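Local coordinates for CELL division control protein 6 (PDB 1FNN) that binds ADP and magnesium through an AAA+ ATPase module and is probably involved in regulating the initiation of DNA replication, at residues I91-P103 with L115-L129. Numbering follows the deposited sequence.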
loop_
_atom_site.group_PDB
_atom_site.type_symbol
_atom_site.label_atom_id
_atom_site.label_comp_id
_atom_site.label_asym_id
_atom_site.label_seq_id
_atom_site.Cartn_x
_atom_site.Cartn_y
_atom_site.Cartn_z
ATOM N N ILE A 91 -27.133 4.730 3.063
ATOM C CA ILE A 91 -28.200 4.386 4.013
ATOM C C ILE A 91 -28.768 3.014 3.725
ATOM O O ILE A 91 -29.153 2.260 4.646
ATOM C CB ILE A 91 -29.288 5.485 4.041
ATOM C CG1 ILE A 91 -30.071 5.420 5.355
ATOM C CG2 ILE A 91 -30.236 5.373 2.872
ATOM C CD1 ILE A 91 -29.288 5.955 6.539
ATOM N N GLY A 92 -28.897 2.641 2.446
ATOM C CA GLY A 92 -29.307 1.308 2.071
ATOM C C GLY A 92 -28.362 0.229 2.598
ATOM O O GLY A 92 -28.808 -0.835 3.061
ATOM N N GLU A 93 -27.043 0.442 2.483
ATOM C CA GLU A 93 -26.090 -0.547 2.978
ATOM C C GLU A 93 -26.087 -0.594 4.504
ATOM O O GLU A 93 -26.175 -1.684 5.083
ATOM C CB GLU A 93 -24.690 -0.299 2.406
ATOM C CG GLU A 93 -23.625 -1.260 2.928
ATOM C CD GLU A 93 -23.914 -2.713 2.593
ATOM O OE1 GLU A 93 -24.860 -2.927 1.791
ATOM O OE2 GLU A 93 -23.210 -3.617 3.121
ATOM N N ILE A 94 -26.287 0.541 5.181
ATOM C CA ILE A 94 -26.395 0.558 6.639
ATOM C C ILE A 94 -27.630 -0.209 7.080
ATOM O O ILE A 94 -27.644 -1.014 8.007
ATOM C CB ILE A 94 -26.527 2.017 7.150
ATOM C CG1 ILE A 94 -25.174 2.710 7.009
ATOM C CG2 ILE A 94 -26.979 2.107 8.608
ATOM C CD1 ILE A 94 -25.174 4.208 7.247
ATOM N N ALA A 95 -28.740 0.062 6.365
ATOM C CA ALA A 95 -30.008 -0.610 6.655
ATOM C C ALA A 95 -29.933 -2.113 6.469
ATOM O O ALA A 95 -30.456 -2.963 7.222
ATOM C CB ALA A 95 -31.050 0.003 5.700
ATOM N N ARG A 96 -29.271 -2.518 5.381
ATOM C CA ARG A 96 -29.056 -3.946 5.158
ATOM C C ARG A 96 -28.181 -4.542 6.244
ATOM O O ARG A 96 -28.465 -5.615 6.796
ATOM C CB ARG A 96 -28.417 -4.119 3.784
ATOM C CG ARG A 96 -28.362 -5.553 3.290
ATOM C CD ARG A 96 -27.427 -5.688 2.098
ATOM N NE ARG A 96 -26.176 -6.345 2.416
ATOM C CZ ARG A 96 -25.274 -6.110 3.343
ATOM N NH1 ARG A 96 -25.377 -5.129 4.233
ATOM N NH2 ARG A 96 -24.186 -6.865 3.437
ATOM N N SER A 97 -27.114 -3.808 6.617
ATOM C CA SER A 97 -26.212 -4.378 7.634
ATOM C C SER A 97 -26.901 -4.449 8.980
ATOM O O SER A 97 -26.661 -5.374 9.749
ATOM C CB SER A 97 -24.905 -3.558 7.678
ATOM O OG SER A 97 -24.242 -3.923 8.906
ATOM N N LEU A 98 -27.843 -3.581 9.308
ATOM C CA LEU A 98 -28.611 -3.548 10.544
ATOM C C LEU A 98 -29.988 -4.223 10.470
ATOM O O LEU A 98 -30.768 -4.202 11.429
ATOM C CB LEU A 98 -28.819 -2.068 10.916
ATOM C CG LEU A 98 -28.032 -1.411 12.050
ATOM C CD1 LEU A 98 -26.752 -2.114 12.447
ATOM C CD2 LEU A 98 -27.784 0.078 11.824
ATOM N N ASN A 99 -30.304 -4.898 9.363
ATOM C CA ASN A 99 -31.606 -5.478 9.152
ATOM C C ASN A 99 -32.742 -4.498 9.456
ATOM O O ASN A 99 -33.642 -4.906 10.184
ATOM C CB ASN A 99 -31.816 -6.671 10.127
ATOM C CG ASN A 99 -30.900 -7.760 9.555
ATOM O OD1 ASN A 99 -31.231 -8.125 8.426
ATOM N ND2 ASN A 99 -29.909 -8.138 10.340
ATOM N N ILE A 100 -32.761 -3.357 8.791
ATOM C CA ILE A 100 -33.855 -2.392 8.993
ATOM C C ILE A 100 -34.699 -2.510 7.718
ATOM O O ILE A 100 -34.206 -2.191 6.646
ATOM C CB ILE A 100 -33.336 -0.947 9.036
ATOM C CG1 ILE A 100 -32.483 -0.699 10.296
ATOM C CG2 ILE A 100 -34.471 0.079 8.932
ATOM C CD1 ILE A 100 -31.770 0.659 10.184
ATOM N N PRO A 101 -35.940 -2.947 7.846
ATOM C CA PRO A 101 -36.785 -3.091 6.661
ATOM C C PRO A 101 -37.176 -1.713 6.138
ATOM O O PRO A 101 -37.587 -0.884 6.956
ATOM C CB PRO A 101 -38.010 -3.854 7.173
ATOM C CG PRO A 101 -37.697 -4.270 8.562
ATOM C CD PRO A 101 -36.619 -3.322 9.091
ATOM N N PHE A 102 -37.203 -1.509 4.833
ATOM C CA PHE A 102 -37.759 -0.268 4.294
ATOM C C PHE A 102 -39.256 -0.357 3.984
ATOM O O PHE A 102 -39.789 -1.382 3.541
ATOM C CB PHE A 102 -37.054 0.190 3.018
ATOM C CG PHE A 102 -35.657 0.707 3.193
ATOM C CD1 PHE A 102 -34.834 0.810 2.078
ATOM C CD2 PHE A 102 -35.147 1.088 4.420
ATOM C CE1 PHE A 102 -33.538 1.284 2.187
ATOM C CE2 PHE A 102 -33.856 1.563 4.545
ATOM C CZ PHE A 102 -33.054 1.657 3.423
ATOM N N PRO A 103 -39.901 0.806 4.087
ATOM C CA PRO A 103 -41.312 0.953 3.770
ATOM C C PRO A 103 -41.558 0.891 2.277
ATOM O O PRO A 103 -40.655 0.955 1.434
ATOM C CB PRO A 103 -41.732 2.311 4.323
ATOM C CG PRO A 103 -40.516 2.949 4.884
ATOM C CD PRO A 103 -39.334 2.083 4.565
ATOM N N LEU A 115 -35.711 7.039 10.217
ATOM C CA LEU A 115 -35.888 5.568 10.353
ATOM C C LEU A 115 -34.685 4.895 11.015
ATOM O O LEU A 115 -34.786 4.105 11.955
ATOM C CB LEU A 115 -36.144 4.954 8.980
ATOM C CG LEU A 115 -36.433 3.431 8.940
ATOM C CD1 LEU A 115 -37.658 3.069 9.759
ATOM C CD2 LEU A 115 -36.600 2.972 7.500
ATOM N N LEU A 116 -33.491 5.302 10.597
ATOM C CA LEU A 116 -32.241 4.775 11.172
ATOM C C LEU A 116 -32.136 5.164 12.616
ATOM O O LEU A 116 -31.857 4.345 13.506
ATOM C CB LEU A 116 -31.029 5.250 10.323
ATOM C CG LEU A 116 -29.671 5.012 11.030
ATOM C CD1 LEU A 116 -29.471 3.512 11.228
ATOM C CD2 LEU A 116 -28.547 5.668 10.247
ATOM N N VAL A 117 -32.492 6.417 12.959
ATOM C CA VAL A 117 -32.502 6.768 14.396
ATOM C C VAL A 117 -33.503 5.944 15.169
ATOM O O VAL A 117 -33.277 5.496 16.300
ATOM C CB VAL A 117 -32.791 8.286 14.540
ATOM C CG1 VAL A 117 -33.109 8.661 15.967
ATOM C CG2 VAL A 117 -31.586 9.070 14.015
ATOM N N GLU A 118 -34.734 5.802 14.647
ATOM C CA GLU A 118 -35.755 5.011 15.370
ATOM C C GLU A 118 -35.303 3.590 15.660
ATOM O O GLU A 118 -35.379 3.025 16.784
ATOM C CB GLU A 118 -37.019 4.987 14.474
ATOM C CG GLU A 118 -38.115 4.103 15.092
ATOM C CD GLU A 118 -39.147 3.735 14.039
ATOM O OE1 GLU A 118 -39.730 4.646 13.417
ATOM O OE2 GLU A 118 -39.393 2.533 13.815
ATOM N N HIS A 119 -34.752 2.946 14.623
ATOM C CA HIS A 119 -34.273 1.564 14.826
ATOM C C HIS A 119 -33.147 1.498 15.843
ATOM O O HIS A 119 -33.185 0.656 16.753
ATOM C CB HIS A 119 -33.870 0.936 13.488
ATOM C CG HIS A 119 -34.999 0.248 12.782
ATOM N ND1 HIS A 119 -35.168 -1.125 12.831
ATOM C CD2 HIS A 119 -36.008 0.745 12.015
ATOM C CE1 HIS A 119 -36.242 -1.439 12.118
ATOM N NE2 HIS A 119 -36.766 -0.330 11.617
ATOM N N LEU A 120 -32.172 2.430 15.789
ATOM C CA LEU A 120 -31.061 2.402 16.763
ATOM C C LEU A 120 -31.557 2.560 18.193
ATOM O O LEU A 120 -31.182 1.891 19.149
ATOM C CB LEU A 120 -30.065 3.530 16.421
ATOM C CG LEU A 120 -29.196 3.359 15.162
ATOM C CD1 LEU A 120 -28.377 4.628 14.899
ATOM C CD2 LEU A 120 -28.286 2.134 15.262
ATOM N N ARG A 121 -32.509 3.486 18.357
ATOM C CA ARG A 121 -33.141 3.768 19.638
ATOM C C ARG A 121 -34.073 2.667 20.116
ATOM O O ARG A 121 -33.847 2.111 21.200
ATOM C CB ARG A 121 -33.956 5.067 19.537
ATOM C CG ARG A 121 -34.691 5.411 20.828
ATOM C CD ARG A 121 -35.401 6.763 20.707
ATOM N NE ARG A 121 -35.615 7.269 22.054
ATOM C CZ ARG A 121 -35.581 8.522 22.475
ATOM N NH1 ARG A 121 -35.331 9.537 21.661
ATOM N NH2 ARG A 121 -35.811 8.745 23.766
ATOM N N GLU A 122 -35.035 2.265 19.289
ATOM C CA GLU A 122 -36.033 1.290 19.760
ATOM C C GLU A 122 -35.524 -0.117 19.907
ATOM O O GLU A 122 -36.107 -0.957 20.606
ATOM C CB GLU A 122 -37.225 1.323 18.781
ATOM C CG GLU A 122 -37.839 2.719 18.676
ATOM C CD GLU A 122 -38.139 3.385 20.006
ATOM O OE1 GLU A 122 -38.168 2.677 21.038
ATOM O OE2 GLU A 122 -38.348 4.619 20.041
ATOM N N ARG A 123 -34.442 -0.446 19.182
ATOM C CA ARG A 123 -33.861 -1.785 19.312
ATOM C C ARG A 123 -32.654 -1.692 20.238
ATOM O O ARG A 123 -31.982 -2.702 20.412
ATOM C CB ARG A 123 -33.544 -2.353 17.928
ATOM C CG ARG A 123 -34.760 -2.846 17.143
ATOM C CD ARG A 123 -34.520 -3.001 15.655
ATOM N NE ARG A 123 -33.402 -3.872 15.309
ATOM C CZ ARG A 123 -32.719 -3.867 14.184
ATOM N NH1 ARG A 123 -31.716 -4.743 14.036
ATOM N NH2 ARG A 123 -32.979 -3.026 13.190
ATOM N N ASP A 124 -32.372 -0.519 20.770
ATOM C CA ASP A 124 -31.253 -0.290 21.687
ATOM C C ASP A 124 -29.946 -0.836 21.072
ATOM O O ASP A 124 -29.287 -1.662 21.674
ATOM C CB ASP A 124 -31.539 -0.973 23.025
ATOM C CG ASP A 124 -30.505 -0.621 24.085
ATOM O OD1 ASP A 124 -30.012 0.513 24.083
ATOM O OD2 ASP A 124 -30.152 -1.454 24.944
ATOM N N LEU A 125 -29.580 -0.287 19.917
ATOM C CA LEU A 125 -28.446 -0.800 19.163
ATOM C C LEU A 125 -27.300 0.216 19.289
ATOM O O LEU A 125 -27.538 1.358 19.665
ATOM C CB LEU A 125 -28.732 -0.902 17.664
ATOM C CG LEU A 125 -29.913 -1.778 17.227
ATOM C CD1 LEU A 125 -30.228 -1.517 15.761
ATOM C CD2 LEU A 125 -29.652 -3.240 17.532
ATOM N N TYR A 126 -26.102 -0.272 19.056
ATOM C CA TYR A 126 -24.890 0.566 19.084
ATOM C C TYR A 126 -24.122 0.164 17.816
ATOM O O TYR A 126 -23.921 -1.026 17.557
ATOM C CB TYR A 126 -24.092 0.298 20.363
ATOM C CG TYR A 126 -24.809 0.716 21.635
ATOM C CD1 TYR A 126 -25.535 -0.216 22.375
ATOM C CD2 TYR A 126 -24.766 2.033 22.092
ATOM C CE1 TYR A 126 -26.202 0.138 23.534
ATOM C CE2 TYR A 126 -25.419 2.415 23.244
ATOM C CZ TYR A 126 -26.135 1.457 23.956
ATOM O OH TYR A 126 -26.782 1.845 25.107
ATOM N N MET A 127 -23.869 1.157 16.984
ATOM C CA MET A 127 -23.241 1.016 15.693
ATOM C C MET A 127 -21.818 1.607 15.683
ATOM O O MET A 127 -21.627 2.778 16.003
ATOM C CB MET A 127 -24.115 1.767 14.664
ATOM C CG MET A 127 -23.533 1.751 13.280
ATOM S SD MET A 127 -24.538 2.284 11.928
ATOM C CE MET A 127 -25.006 3.955 12.381
ATOM N N PHE A 128 -20.855 0.776 15.323
ATOM C CA PHE A 128 -19.505 1.267 14.989
ATOM C C PHE A 128 -19.498 1.405 13.456
ATOM O O PHE A 128 -19.386 0.411 12.737
ATOM C CB PHE A 128 -18.472 0.274 15.477
ATOM C CG PHE A 128 -17.046 0.399 15.050
ATOM C CD1 PHE A 128 -16.246 -0.728 15.046
ATOM C CD2 PHE A 128 -16.480 1.602 14.657
ATOM C CE1 PHE A 128 -14.910 -0.664 14.657
ATOM C CE2 PHE A 128 -15.151 1.674 14.268
ATOM C CZ PHE A 128 -14.365 0.538 14.267
ATOM N N LEU A 129 -19.641 2.624 12.989
ATOM C CA LEU A 129 -19.766 2.923 11.579
ATOM C C LEU A 129 -18.444 3.383 10.975
ATOM O O LEU A 129 -17.713 4.217 11.525
ATOM C CB LEU A 129 -20.855 3.987 11.418
ATOM C CG LEU A 129 -21.134 4.516 10.009
ATOM C CD1 LEU A 129 -21.669 3.410 9.081
ATOM C CD2 LEU A 129 -22.106 5.698 10.069
HETATM O O HOH W 1 -39.024 -0.444 9.967
#
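Ile100 lays CG2 over one face of the His119 imidazole, a CH-pi contact 3.6 Å from the ring centroid and 18° off its normal. In the plane of that ring, at its edge, a water lies 2.8 Å from His119 NE2. At the other ring nitrogen, His119 ND1 accepts from Arg123 NH2 (2.9 Å), the donor tilted 23° out of the imidazole plane. The Arg123 guanidinium has Leu125 CD1 over the centre of one face and grips Leu98 O end-on with both terminal nitrogens, NH1 at 2.8 Å and NH2 at 3.1 Å, the oxygen lying in its plane. The Arg123 side chain bends at chi3 (56°) to reach this carbonyl, where helix 87-97 ends in a Schellman motif with Asn99 as C-prime. Shortening Arg123 to an alanine would probably leave Leu98 O without these two mates and the His119 ring freer to turn. In the AAA+ alpha/beta domain, helices 87-97 and 109-122 pack together beside strand 127-132 of the parallel sheet. Leu116 CD1 meets Ile100 CD1 (3.8 Å) and Leu98 CD2, which also touches Met127 SD (3.9 Å). Ile94 crosses Leu129 at about a right angle, and Phe145 of helix 139-148 touches both.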